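Local coordinates for ABC-type transport system, sugar-family extracellular solute-binding protein (PDB 6HNI) that binds tyrosine, probably as the lipoprotein receptor of an ABC transporter, and has adhesive properties in Clostridioides difficile, at residues 228-242 against 247-259. The protein carries 1 engineered substitution. Numbering follows the deposited sequence.
Sequences SKIATENKIPVIAAE and EKGALACQGINYE. With TYR (tyrosine), chain B.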
ATOM      1  N   SER A 228      -7.893  13.709   6.697  1.00 15.01           N
ATOM      2  CA  SER A 228      -9.318  13.522   6.919  1.00 14.95           C
ATOM      3  C   SER A 228      -9.963  14.715   7.655  1.00 14.68           C
ATOM      4  O   SER A 228     -11.016  15.218   7.252  1.00 16.68           O
ATOM      5  CB  SER A 228      -9.582  12.226   7.721  1.00 16.89           C
ATOM      6  OG  SER A 228     -10.942  12.153   8.144  1.00 18.58           O
ATOM      7  N   LYS A 229      -9.336  15.141   8.733  1.00 14.96           N
ATOM      8  CA  LYS A 229      -9.884  16.193   9.569  1.00 15.83           C
ATOM      9  C   LYS A 229     -10.054  17.481   8.745  1.00 14.45           C
ATOM     10  O   LYS A 229     -11.128  18.105   8.744  1.00 18.13           O
ATOM     11  CB  LYS A 229      -8.979  16.428  10.793  1.00 18.14           C
ATOM     12  CG  LYS A 229      -9.591  17.291  11.849  1.00 20.60           C
ATOM     13  CD  LYS A 229     -10.539  16.570  12.768  1.00 22.97           C
ATOM     14  CE  LYS A 229     -11.087  17.578  13.766  1.00 26.48           C
ATOM     15  NZ  LYS A 229     -11.930  16.906  14.775  1.00 34.95           N
ATOM     16  N   ILE A 230      -9.001  17.877   8.037  1.00 13.62           N
ATOM     17  CA  ILE A 230      -9.059  19.110   7.241  1.00 13.33           C
ATOM     18  C   ILE A 230      -9.997  18.957   6.025  1.00 14.82           C
ATOM     19  O   ILE A 230     -10.771  19.864   5.675  1.00 17.29           O
ATOM     20  CB  ILE A 230      -7.649  19.566   6.805  1.00 13.99           C
ATOM     21  CG1 ILE A 230      -6.834  19.964   8.051  1.00 16.37           C
ATOM     22  CG2 ILE A 230      -7.707  20.751   5.840  1.00 14.65           C
ATOM     23  CD1 ILE A 230      -5.355  20.077   7.859  1.00 16.60           C
ATOM     24  N   ALA A 231      -9.938  17.817   5.353  1.00 14.21           N
ATOM     25  CA  ALA A 231     -10.804  17.624   4.193  1.00 14.81           C
ATOM     26  C   ALA A 231     -12.280  17.654   4.572  1.00 15.86           C
ATOM     27  O   ALA A 231     -13.096  18.293   3.885  1.00 17.46           O
ATOM     28  CB  ALA A 231     -10.474  16.309   3.499  1.00 14.69           C
ATOM     29  N   THR A 232     -12.624  16.957   5.646  1.00 15.95           N
ATOM     30  CA  THR A 232     -13.993  16.768   6.057  1.00 17.19           C
ATOM     31  C   THR A 232     -14.580  18.094   6.554  1.00 17.20           C
ATOM     32  O   THR A 232     -15.745  18.392   6.298  1.00 21.40           O
ATOM     33  CB  THR A 232     -14.119  15.643   7.109  1.00 18.66           C
ATOM     34  OG1 THR A 232     -13.522  14.467   6.572  1.00 20.65           O
ATOM     35  CG2 THR A 232     -15.563  15.328   7.418  1.00 20.59           C
ATOM     36  N   GLU A 233     -13.777  18.883   7.258  1.00 18.12           N
ATOM     37  CA  GLU A 233     -14.188  20.243   7.693  1.00 18.18           C
ATOM     38  C   GLU A 233     -14.563  21.162   6.522  1.00 17.58           C
ATOM     39  O   GLU A 233     -15.470  21.969   6.632  1.00 23.51           O
ATOM     40  CB  GLU A 233     -13.092  20.898   8.555  1.00 22.83           C
ATOM     41  CG  GLU A 233     -13.150  20.427   9.994  1.00 29.05           C
ATOM     42  CD  GLU A 233     -12.288  21.191  10.984  1.00 38.40           C
ATOM     43  OE1 GLU A 233     -11.620  22.174  10.603  1.00 40.05           O
ATOM     44  OE2 GLU A 233     -12.290  20.784  12.174  1.00 44.58           O
ATOM     45  N   ASN A 234     -13.864  20.929   5.402  1.00 17.37           N
ATOM     46  CA  ASN A 234     -14.038  21.607   4.119  1.00 16.22           C
ATOM     47  C   ASN A 234     -14.999  20.920   3.142  1.00 15.26           C
ATOM     48  O   ASN A 234     -15.147  21.340   1.999  1.00 18.65           O
ATOM     49  CB  ASN A 234     -12.658  21.941   3.540  1.00 19.64           C
ATOM     50  CG  ASN A 234     -11.971  23.047   4.346  1.00 18.22           C
ATOM     51  OD1 ASN A 234     -12.395  24.190   4.273  1.00 20.08           O
ATOM     52  ND2 ASN A 234     -10.990  22.708   5.174  1.00 17.51           N
ATOM     53  N   LYS A 235     -15.659  19.835   3.613  1.00 18.52           N
ATOM     54  CA  LYS A 235     -16.686  19.107   2.847  1.00 18.61           C
ATOM     55  C   LYS A 235     -16.139  18.506   1.541  1.00 17.40           C
ATOM     56  O   LYS A 235     -16.856  18.384   0.564  1.00 20.25           O
ATOM     57  CB  LYS A 235     -17.937  19.988   2.580  1.00 20.56           C
ATOM     58  CG  LYS A 235     -18.527  20.616   3.818  1.00 25.32           C
ATOM     59  CD  LYS A 235     -19.069  19.636   4.829  1.00 32.46           C
ATOM     60  CE  LYS A 235     -19.424  20.405   6.097  1.00 39.79           C
ATOM     61  NZ  LYS A 235     -20.649  19.861   6.724  1.00 49.74           N
ATOM     62  N   ILE A 236     -14.861  18.106   1.561  1.00 15.35           N
ATOM     63  CA  ILE A 236     -14.198  17.456   0.417  0.50 14.84           C
ATOM     64  C   ILE A 236     -14.234  15.943   0.641  1.00 15.13           C
ATOM     65  O   ILE A 236     -13.628  15.474   1.612  1.00 16.20           O
ATOM     66  CB  ILE A 236     -12.718  17.914   0.255  0.50 15.50           C
ATOM     67  CG1 ILE A 236     -12.607  19.454   0.080  0.50 16.09           C
ATOM     68  CG2 ILE A 236     -12.044  17.247  -0.954  0.50 17.73           C
ATOM     69  CD1 ILE A 236     -11.171  19.959   0.118  0.50 17.35           C
ATOM     70  N   PRO A 237     -14.935  15.194  -0.253  1.00 13.78           N
ATOM     71  CA  PRO A 237     -14.854  13.699  -0.175  1.00 14.51           C
ATOM     72  C   PRO A 237     -13.455  13.239  -0.528  1.00 14.51           C
ATOM     73  O   PRO A 237     -12.819  13.730  -1.470  1.00 15.42           O
ATOM     74  CB  PRO A 237     -15.877  13.230  -1.204  1.00 15.91           C
ATOM     75  CG  PRO A 237     -16.609  14.445  -1.690  1.00 18.87           C
ATOM     76  CD  PRO A 237     -15.824  15.657  -1.341  1.00 15.15           C
ATOM     77  N   VAL A 238     -12.980  12.278   0.249  1.00 14.21           N
ATOM     78  CA  VAL A 238     -11.691  11.641  -0.003  1.00 12.69           C
ATOM     79  C   VAL A 238     -11.879  10.129  -0.372  1.00 11.12           C
ATOM     80  O   VAL A 238     -12.439   9.384   0.422  1.00 13.34           O
ATOM     81  CB  VAL A 238     -10.806  11.738   1.249  1.00 13.73           C
ATOM     82  CG1 VAL A 238      -9.471  11.129   0.982  1.00 14.75           C
ATOM     83  CG2 VAL A 238     -10.635  13.204   1.679  1.00 14.32           C
ATOM     84  N   ILE A 239     -11.479   9.817  -1.577  1.00 12.45           N
ATOM     85  CA  ILE A 239     -11.485   8.409  -2.060  1.00 12.59           C
ATOM     86  C   ILE A 239     -10.065   7.942  -1.936  1.00 12.23           C
ATOM     87  O   ILE A 239      -9.141   8.473  -2.522  1.00 14.66           O
ATOM     88  CB  ILE A 239     -11.951   8.344  -3.519  1.00 13.91           C
ATOM     89  CG1 ILE A 239     -13.369   8.884  -3.693  1.00 16.62           C
ATOM     90  CG2 ILE A 239     -11.831   6.924  -4.034  1.00 13.78           C
ATOM     91  CD1 ILE A 239     -14.408   8.336  -2.779  1.00 21.09           C
ATOM     92  N   ALA A 240      -9.900   6.799  -1.235  1.00 11.24           N
ATOM     93  CA  ALA A 240      -8.576   6.182  -1.128  1.00 11.23           C
ATOM     94  C   ALA A 240      -8.505   4.925  -1.971  1.00 11.16           C
ATOM     95  O   ALA A 240      -9.542   4.286  -2.243  1.00 13.20           O
ATOM     96  CB  ALA A 240      -8.264   5.828   0.313  1.00 12.76           C
ATOM     97  N   ALA A 241      -7.292   4.543  -2.317  1.00 11.76           N
ATOM     98  CA  ALA A 241      -7.047   3.311  -3.098  1.00 11.66           C
ATOM     99  C   ALA A 241      -7.333   2.022  -2.334  1.00 11.65           C
ATOM    100  O   ALA A 241      -7.607   1.021  -2.990  1.00 13.42           O
ATOM    101  CB  ALA A 241      -5.631   3.304  -3.596  1.00 12.54           C
ATOM    102  N   GLU A 242      -7.301   2.060  -1.017  1.00 11.41           N
ATOM    103  CA  GLU A 242      -7.537   0.870  -0.178  1.00 11.38           C
ATOM    104  C   GLU A 242      -8.103   1.248   1.147  1.00 11.09           C
ATOM    105  O   GLU A 242      -8.292   2.456   1.408  1.00 13.89           O
ATOM    106  CB  GLU A 242      -6.270   0.019  -0.074  1.00 13.05           C
ATOM    107  CG  GLU A 242      -5.053   0.681   0.549  1.00 12.81           C
ATOM    108  CD  GLU A 242      -4.911   0.502   2.053  1.00 13.46           C
ATOM    109  OE1 GLU A 242      -5.599  -0.380   2.653  1.00 15.32           O
ATOM    110  OE2 GLU A 242      -4.077   1.232   2.665  1.00 14.23           O
ATOM    111  N   GLU A 247     -10.430   3.490   7.170  1.00 15.36           N
ATOM    112  CA  GLU A 247     -10.468   3.276   8.614  1.00 15.86           C
ATOM    113  C   GLU A 247      -9.925   4.486   9.378  1.00 16.93           C
ATOM    114  O   GLU A 247     -10.397   4.784  10.486  1.00 20.67           O
ATOM    115  CB  GLU A 247      -9.668   2.025   9.043  1.00 18.49           C
ATOM    116  CG  GLU A 247     -10.161   0.707   8.458  1.00 22.70           C
ATOM    117  CD  GLU A 247      -9.276  -0.482   8.827  1.00 32.82           C
ATOM    118  OE1 GLU A 247      -8.112  -0.310   9.289  1.00 39.77           O
ATOM    119  OE2 GLU A 247      -9.759  -1.613   8.643  1.00 40.58           O
ATOM    120  N   LYS A 248      -8.978   5.217   8.752  1.00 15.60           N
ATOM    121  CA  LYS A 248      -8.343   6.394   9.354  1.00 15.54           C
ATOM    122  C   LYS A 248      -9.018   7.725   8.952  1.00 16.16           C
ATOM    123  O   LYS A 248      -8.484   8.793   9.278  1.00 22.23           O
ATOM    124  CB  LYS A 248      -6.838   6.454   9.003  1.00 16.73           C
ATOM    125  CG  LYS A 248      -5.981   5.262   9.485  1.00 19.64           C
ATOM    126  CD  LYS A 248      -5.853   5.215  11.016  1.00 23.77           C
ATOM    127  CE  LYS A 248      -5.073   4.024  11.553  1.00 26.47           C
ATOM    128  NZ  LYS A 248      -5.303   4.016  13.023  1.00 38.32           N
ATOM    129  N   GLY A 249     -10.187   7.684   8.299  1.00 15.23           N
ATOM    130  CA  GLY A 249     -10.984   8.839   8.043  1.00 14.43           C
ATOM    131  C   GLY A 249     -11.173   9.302   6.608  1.00 15.18           C
ATOM    132  O   GLY A 249     -11.799  10.318   6.400  1.00 17.14           O
ATOM    133  N   ALA A 250     -10.680   8.595   5.609  1.00 13.21           N
ATOM    134  CA  ALA A 250     -11.148   8.802   4.238  1.00 12.74           C
ATOM    135  C   ALA A 250     -12.623   8.358   4.132  1.00 12.94           C
ATOM    136  O   ALA A 250     -13.113   7.569   4.932  1.00 15.80           O
ATOM    137  CB  ALA A 250     -10.283   8.033   3.233  1.00 14.00           C
ATOM    138  N   LEU A 251     -13.308   8.787   3.072  1.00 12.71           N
ATOM    139  CA  LEU A 251     -14.696   8.416   2.905  1.00 13.62           C
ATOM    140  C   LEU A 251     -14.901   6.987   2.411  1.00 13.98           C
ATOM    141  O   LEU A 251     -15.734   6.259   2.966  1.00 14.00           O
ATOM    142  CB  LEU A 251     -15.423   9.355   1.944  1.00 13.99           C
ATOM    143  CG  LEU A 251     -16.855   9.036   1.576  1.00 14.80           C
ATOM    144  CD1 LEU A 251     -17.722   9.038   2.812  1.00 16.15           C
ATOM    145  CD2 LEU A 251     -17.386  10.016   0.528  1.00 14.81           C
ATOM    146  N   ALA A 252     -14.192   6.619   1.350  1.00 12.62           N
ATOM    147  CA  ALA A 252     -14.493   5.346   0.677  1.00 13.68           C
ATOM    148  C   ALA A 252     -13.355   4.833  -0.150  1.00 11.97           C
ATOM    149  O   ALA A 252     -12.453   5.587  -0.540  1.00 11.95           O
ATOM    150  CB  ALA A 252     -15.711   5.482  -0.202  1.00 15.20           C
ATOM    151  N   CYS A 253     -13.398   3.519  -0.425  1.00 12.60           N
ATOM    152  CA  CYS A 253     -12.461   2.857  -1.319  1.00 12.54           C
ATOM    153  C   CYS A 253     -13.124   1.664  -1.994  1.00 13.42           C
ATOM    154  O   CYS A 253     -14.177   1.199  -1.545  1.00 13.53           O
ATOM    155  CB  CYS A 253     -11.243   2.388  -0.535  1.00 11.71           C
ATOM    156  SG  CYS A 253     -11.589   0.947   0.506  1.00 16.43           S
ATOM    157  N   GLN A 254     -12.488   1.184  -3.063  1.00 11.52           N
ATOM    158  CA  GLN A 254     -12.850  -0.074  -3.680  1.00 11.84           C
ATOM    159  C   GLN A 254     -11.492  -0.746  -3.933  1.00 12.48           C
ATOM    160  O   GLN A 254     -10.853  -0.563  -4.982  1.00 14.71           O
ATOM    161  CB  GLN A 254     -13.633   0.119  -4.984  1.00 12.63           C
ATOM    162  CG  GLN A 254     -14.061  -1.193  -5.610  1.00 14.15           C
ATOM    163  CD  GLN A 254     -14.978  -1.010  -6.790  1.00 15.65           C
ATOM    164  OE1 GLN A 254     -14.998   0.078  -7.466  1.00 21.06           O
ATOM    165  NE2 GLN A 254     -15.743  -1.997  -7.040  1.00 17.51           N
ATOM    166  N   GLY A 255     -11.034  -1.471  -2.910  1.00 12.84           N
ATOM    167  CA  GLY A 255      -9.668  -1.951  -2.863  1.00 12.28           C
ATOM    168  C   GLY A 255      -9.491  -3.397  -2.444  1.00 12.33           C
ATOM    169  O   GLY A 255     -10.461  -4.052  -2.116  1.00 13.80           O
ATOM    170  N   ILE A 256      -8.237  -3.799  -2.494  1.00 11.42           N
ATOM    171  CA  ILE A 256      -7.873  -5.216  -2.229  1.00 11.70           C
ATOM    172  C   ILE A 256      -7.723  -5.471  -0.757  1.00 12.22           C
ATOM    173  O   ILE A 256      -7.666  -4.577   0.106  1.00 13.59           O
ATOM    174  CB  ILE A 256      -6.587  -5.586  -2.962  1.00 12.81           C
ATOM    175  CG1 ILE A 256      -5.376  -4.863  -2.340  1.00 12.93           C
ATOM    176  CG2 ILE A 256      -6.738  -5.402  -4.465  1.00 13.77           C
ATOM    177  CD1 ILE A 256      -4.035  -5.416  -2.707  1.00 14.77           C
ATOM    178  N   ASN A 257      -7.650  -6.766  -0.434  1.00 12.74           N
ATOM    179  CA  ASN A 257      -7.496  -7.226   0.970  1.00 12.89           C
ATOM    180  C   ASN A 257      -6.045  -7.517   1.232  1.00 11.96           C
ATOM    181  O   ASN A 257      -5.460  -8.522   0.724  1.00 13.19           O
ATOM    182  CB  ASN A 257      -8.373  -8.485   1.173  1.00 12.54           C
ATOM    183  CG  ASN A 257      -8.364  -9.014   2.590  1.00 14.75           C
ATOM    184  OD1 ASN A 257      -7.338  -9.035   3.248  1.00 16.43           O
ATOM    185  ND2 ASN A 257      -9.536  -9.516   3.045  1.00 20.57           N
ATOM    186  N   TYR A 258      -5.429  -6.683   2.064  1.00 12.05           N
ATOM    187  CA  TYR A 258      -3.986  -6.787   2.280  1.00 11.68           C
ATOM    188  C   TYR A 258      -3.577  -7.993   3.165  1.00 12.44           C
ATOM    189  O   TYR A 258      -2.490  -8.543   2.969  1.00 13.54           O
ATOM    190  CB  TYR A 258      -3.452  -5.485   2.867  1.00 10.48           C
ATOM    191  CG  TYR A 258      -3.128  -4.448   1.791  1.00 10.79           C
ATOM    192  CD1 TYR A 258      -4.150  -3.662   1.223  1.00 10.94           C
ATOM    193  CD2 TYR A 258      -1.858  -4.253   1.347  1.00 10.74           C
ATOM    194  CE1 TYR A 258      -3.850  -2.741   0.255  1.00 12.11           C
ATOM    195  CE2 TYR A 258      -1.553  -3.260   0.390  1.00 10.61           C
ATOM    196  CZ  TYR A 258      -2.586  -2.546  -0.157  1.00 11.27           C
ATOM    197  OH  TYR A 258      -2.318  -1.546  -1.100  1.00 12.70           O
ATOM    198  N   GLU A 259      -4.450  -8.389   4.079  1.00 11.87           N
ATOM    199  CA  GLU A 259      -4.154  -9.626   4.855  1.00 11.84           C
ATOM    200  C   GLU A 259      -4.077 -10.790   3.889  1.00 11.41           C
ATOM    201  O   GLU A 259      -3.158 -11.649   4.012  1.00 13.43           O
ATOM    202  CB  GLU A 259      -5.182  -9.848   5.933  1.00 13.61           C
ATOM    203  CG  GLU A 259      -4.723 -11.044   6.798  1.00 15.50           C
ATOM    204  CD  GLU A 259      -5.548 -11.311   8.057  1.00 18.77           C
ATOM    205  OE1 GLU A 259      -6.228 -10.397   8.601  1.00 19.92           O
ATOM    206  OE2 GLU A 259      -5.469 -12.468   8.541  1.00 21.76           O
TER
HETATM  207  N   TYR B 401       1.822   0.548  -2.387  1.00 10.93           N
HETATM  208  CA  TYR B 401       2.762   1.057  -1.372  1.00 10.93           C
HETATM  209  C   TYR B 401       4.189   0.763  -1.808  1.00 11.51           C
HETATM  210  O   TYR B 401       5.094   0.976  -1.011  1.00 11.91           O
HETATM  211  CB  TYR B 401       2.399   0.610   0.058  1.00 10.40           C
HETATM  212  CG  TYR B 401       1.099   1.176   0.527  1.00  9.31           C
HETATM  213  CD1 TYR B 401       0.984   2.579   0.752  1.00 10.39           C
HETATM  214  CD2 TYR B 401      -0.033   0.438   0.696  1.00 11.24           C
HETATM  215  CE1 TYR B 401      -0.224   3.124   1.104  1.00 11.71           C
HETATM  216  CE2 TYR B 401      -1.253   0.970   1.052  1.00 10.99           C
HETATM  217  CZ  TYR B 401      -1.354   2.366   1.256  1.00 11.01           C
HETATM  218  OH  TYR B 401      -2.570   2.921   1.604  1.00 12.96           O
HETATM  219  OXT TYR B 401       4.420   0.422  -2.950  1.00 11.69           O
HETATM  220  O   HOH W   1     -12.269  12.562   4.805  1.00 27.86           O
HETATM  221  O   HOH W   2     -10.591   2.907  -4.239  1.00 14.07           O
HETATM  222  O   HOH W   3      -6.566  -1.638  -3.335  1.00 13.92           O
HETATM  223  O   HOH W   4      -8.745   1.143  -5.393  1.00 14.91           O
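Glu242 meets Tyr258 at the tyrosine pocket, the two side chains crossing at about a right angle. CB lies 3.7 Å from Tyr258 CE1, and CG, set between the backbone N and the carbonyl carbon (chi1 61°), stays close to that same ring carbon. A bend at chi2 then turns CD toward the bound tyrosine. At the tip the two oxygens part company: Glu242 is the N-cap of helix 243-247, its OE1 accepting from Gly244 N, while OE2 takes a very short hydrogen bond, 2.5 Å, from the ligand OH. The carboxylate and the Tyr258 ring stand 61° apart; the Tyr258 hydroxyl, which bonds Asp137, lies 3.5 Å from ligand CE2.

Strand 238-240, at the edge of the four-stranded parallel sheet, runs nearly parallel to strand 252-255, at the edge of a three-stranded mixed sheet; a single bridge between Ile239 and Ala252 joins the two sheets. Ala240 N donates to Ala252 O at 2.9 Å, and Val238 O receives Leu251 N in its carbonyl plane. Beyond the bridge a water accepts from Gln254 N and donates to Ala240 O. At the far end Ser228 OG donates to Gly249 O at 2.7 Å from above the carbonyl plane, and a second water donates to both that oxygen and Thr232 OG1. The cap on OE1 helps fix the carboxylate's rotation, leaving OE2 to accept from the phenol; so short a bond is consistent with a strong, probably polarised interaction that reads the ligand's hydroxyl.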